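Local coordinates for protein nucleoside hydrolase, putative (Trypanosoma brucei, PDB 3FZ0) that belongs to the inosine-uridine preferring nucleoside hydrolase family and binds a calcium ion within an alpha/beta fold built on a largely parallel sheet, at residues 39-44 / 68-73. The protein carries 2 engineered substitutions. Sequence-based numbering, arbitrary orientation.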
loop_
_atom_site.group_PDB
_atom_site.type_symbol
_atom_site.label_atom_id
_atom_site.label_comp_id
_atom_site.label_asym_id
_atom_site.label_seq_id
_atom_site.Cartn_x
_atom_site.Cartn_y
_atom_site.Cartn_z
ATOM N N VAL B 39 19.652 -24.004 -2.487
ATOM C CA VAL B 39 20.213 -22.813 -1.845
ATOM C C VAL B 39 19.456 -21.569 -2.309
ATOM O O VAL B 39 19.164 -21.401 -3.500
ATOM C CB VAL B 39 21.739 -22.725 -2.141
ATOM C CG1 VAL B 39 22.314 -21.377 -1.720
ATOM C CG2 VAL B 39 22.437 -23.884 -1.465
ATOM N N VAL B 40 19.136 -20.695 -1.360
ATOM C CA VAL B 40 18.459 -19.447 -1.713
ATOM C C VAL B 40 19.226 -18.295 -1.079
ATOM O O VAL B 40 19.900 -18.494 -0.083
ATOM C CB VAL B 40 16.960 -19.489 -1.305
ATOM C CG1 VAL B 40 16.795 -19.572 0.199
ATOM C CG2 VAL B 40 16.189 -18.333 -1.884
ATOM N N TRP B 41 19.138 -17.108 -1.691
ATOM C CA TRP B 41 19.641 -15.851 -1.102
ATOM C C TRP B 41 18.948 -15.618 0.262
ATOM O O TRP B 41 17.935 -16.257 0.568
ATOM C CB TRP B 41 19.376 -14.685 -2.055
ATOM C CG TRP B 41 17.956 -14.278 -2.049
ATOM C CD1 TRP B 41 16.923 -14.855 -2.747
ATOM C CD2 TRP B 41 17.371 -13.221 -1.282
ATOM N NE1 TRP B 41 15.753 -14.227 -2.464
ATOM C CE2 TRP B 41 15.990 -13.210 -1.575
ATOM C CE3 TRP B 41 17.882 -12.259 -0.404
ATOM C CZ2 TRP B 41 15.113 -12.280 -1.008
ATOM C CZ3 TRP B 41 17.001 -11.329 0.159
ATOM C CH2 TRP B 41 15.638 -11.350 -0.141
ATOM N N GLY B 42 19.508 -14.718 1.077
ATOM C CA GLY B 42 18.951 -14.368 2.378
ATOM C C GLY B 42 20.009 -13.727 3.265
ATOM O O GLY B 42 20.396 -12.552 3.063
ATOM N N ASN B 43 20.499 -14.479 4.249
ATOM C CA ASN B 43 21.570 -13.959 5.087
ATOM C C ASN B 43 22.970 -14.003 4.477
ATOM O O ASN B 43 23.855 -13.237 4.874
ATOM C CB ASN B 43 21.515 -14.545 6.492
ATOM C CG ASN B 43 20.443 -13.852 7.355
ATOM O OD1 ASN B 43 20.373 -12.595 7.421
ATOM N ND2 ASN B 43 19.586 -14.657 7.985
ATOM N N VAL B 44 23.153 -14.878 3.488
ATOM C CA VAL B 44 24.325 -14.837 2.637
ATOM C C VAL B 44 23.948 -15.016 1.186
ATOM O O VAL B 44 22.905 -15.586 0.849
ATOM C CB VAL B 44 25.412 -15.875 3.037
ATOM C CG1 VAL B 44 25.882 -15.589 4.489
ATOM C CG2 VAL B 44 24.918 -17.307 2.864
ATOM N N ARG B 68 22.128 -24.235 -6.883
ATOM C CA ARG B 68 22.046 -22.767 -6.816
ATOM C C ARG B 68 20.635 -22.329 -7.170
ATOM O O ARG B 68 20.110 -22.711 -8.231
ATOM C CB ARG B 68 23.067 -22.095 -7.757
ATOM C CG ARG B 68 24.489 -22.696 -7.683
ATOM C CD ARG B 68 25.499 -22.125 -8.709
ATOM N NE ARG B 68 26.862 -22.619 -8.446
ATOM C CZ ARG B 68 27.739 -22.008 -7.647
ATOM N NH1 ARG B 68 27.411 -20.870 -7.046
ATOM N NH2 ARG B 68 28.938 -22.522 -7.447
ATOM N N GLY B 69 20.044 -21.519 -6.286
ATOM C CA GLY B 69 18.719 -20.961 -6.487
ATOM C C GLY B 69 18.746 -19.459 -6.751
ATOM O O GLY B 69 19.722 -18.936 -7.293
ATOM N N ALA B 70 17.662 -18.777 -6.386
ATOM C CA ALA B 70 17.467 -17.369 -6.689
ATOM C C ALA B 70 18.421 -16.475 -5.912
ATOM O O ALA B 70 18.662 -16.696 -4.716
ATOM C CB ALA B 70 16.036 -16.976 -6.387
ATOM N N GLU B 71 18.951 -15.461 -6.587
ATOM C CA GLU B 71 19.904 -14.527 -5.980
ATOM C C GLU B 71 19.213 -13.310 -5.373
ATOM O O GLU B 71 19.829 -12.521 -4.647
ATOM C CB GLU B 71 20.972 -14.109 -7.000
ATOM C CG GLU B 71 22.162 -15.058 -6.974
ATOM C CD GLU B 71 22.987 -15.033 -8.229
ATOM O OE1 GLU B 71 23.368 -13.928 -8.675
ATOM O OE2 GLU B 71 23.262 -16.126 -8.784
ATOM N N GLY B 72 17.922 -13.173 -5.648
ATOM C CA GLY B 72 17.128 -12.099 -5.092
ATOM C C GLY B 72 15.660 -12.474 -5.082
ATOM O O GLY B 72 15.278 -13.542 -5.545
ATOM N N PRO B 73 14.823 -11.601 -4.541
ATOM C CA PRO B 73 13.402 -11.878 -4.387
ATOM C C PRO B 73 12.719 -12.186 -5.722
ATOM O O PRO B 73 13.210 -11.803 -6.809
ATOM C CB PRO B 73 12.829 -10.567 -3.825
ATOM C CG PRO B 73 13.976 -9.776 -3.342
ATOM C CD PRO B 73 15.214 -10.271 -4.049
#
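At the C-terminal ends of the neighbouring parallel strands 32-39 and 66-68, the chain runs on into two loops that remain side by side, W41 of one lying over G72 and P73 of the other. One backbone bond joins the loops: W41 N donates to A70 O at 3.1 Å, the donor nitrogen nearly in line with the C=O bond. A70 O also sits at the edge of the indole, in its plane, 3.2 Å from W41 CD1. With CG turned between the backbone N and the carbonyl carbon (chi1 75°), the indole lies over the 68-73 chain. G72 CA makes a CH-pi contact 3.6 Å from the centroid of the W41 five-membered ring, only 9° off its normal, while P73 CD makes a second over the same face, 4.1 Å from the centroid of the six-membered ring and 29° off its normal. P73 CG approaches W41 CZ2 to 3.6 Å, the two side chains crossing at about a right angle. The indole N-H is used elsewhere, NE1 bonding T138 OG1 at the start of helix 138-146, whose N139 bonds both V39 O and A70 N. Further along the 39-44 loop, N43 N bonds OD2 of D14, a calcium ligand. Loops gathered beside a metal at the C-terminal ends of parallel strands are characteristic of the nucleoside hydrolase fold.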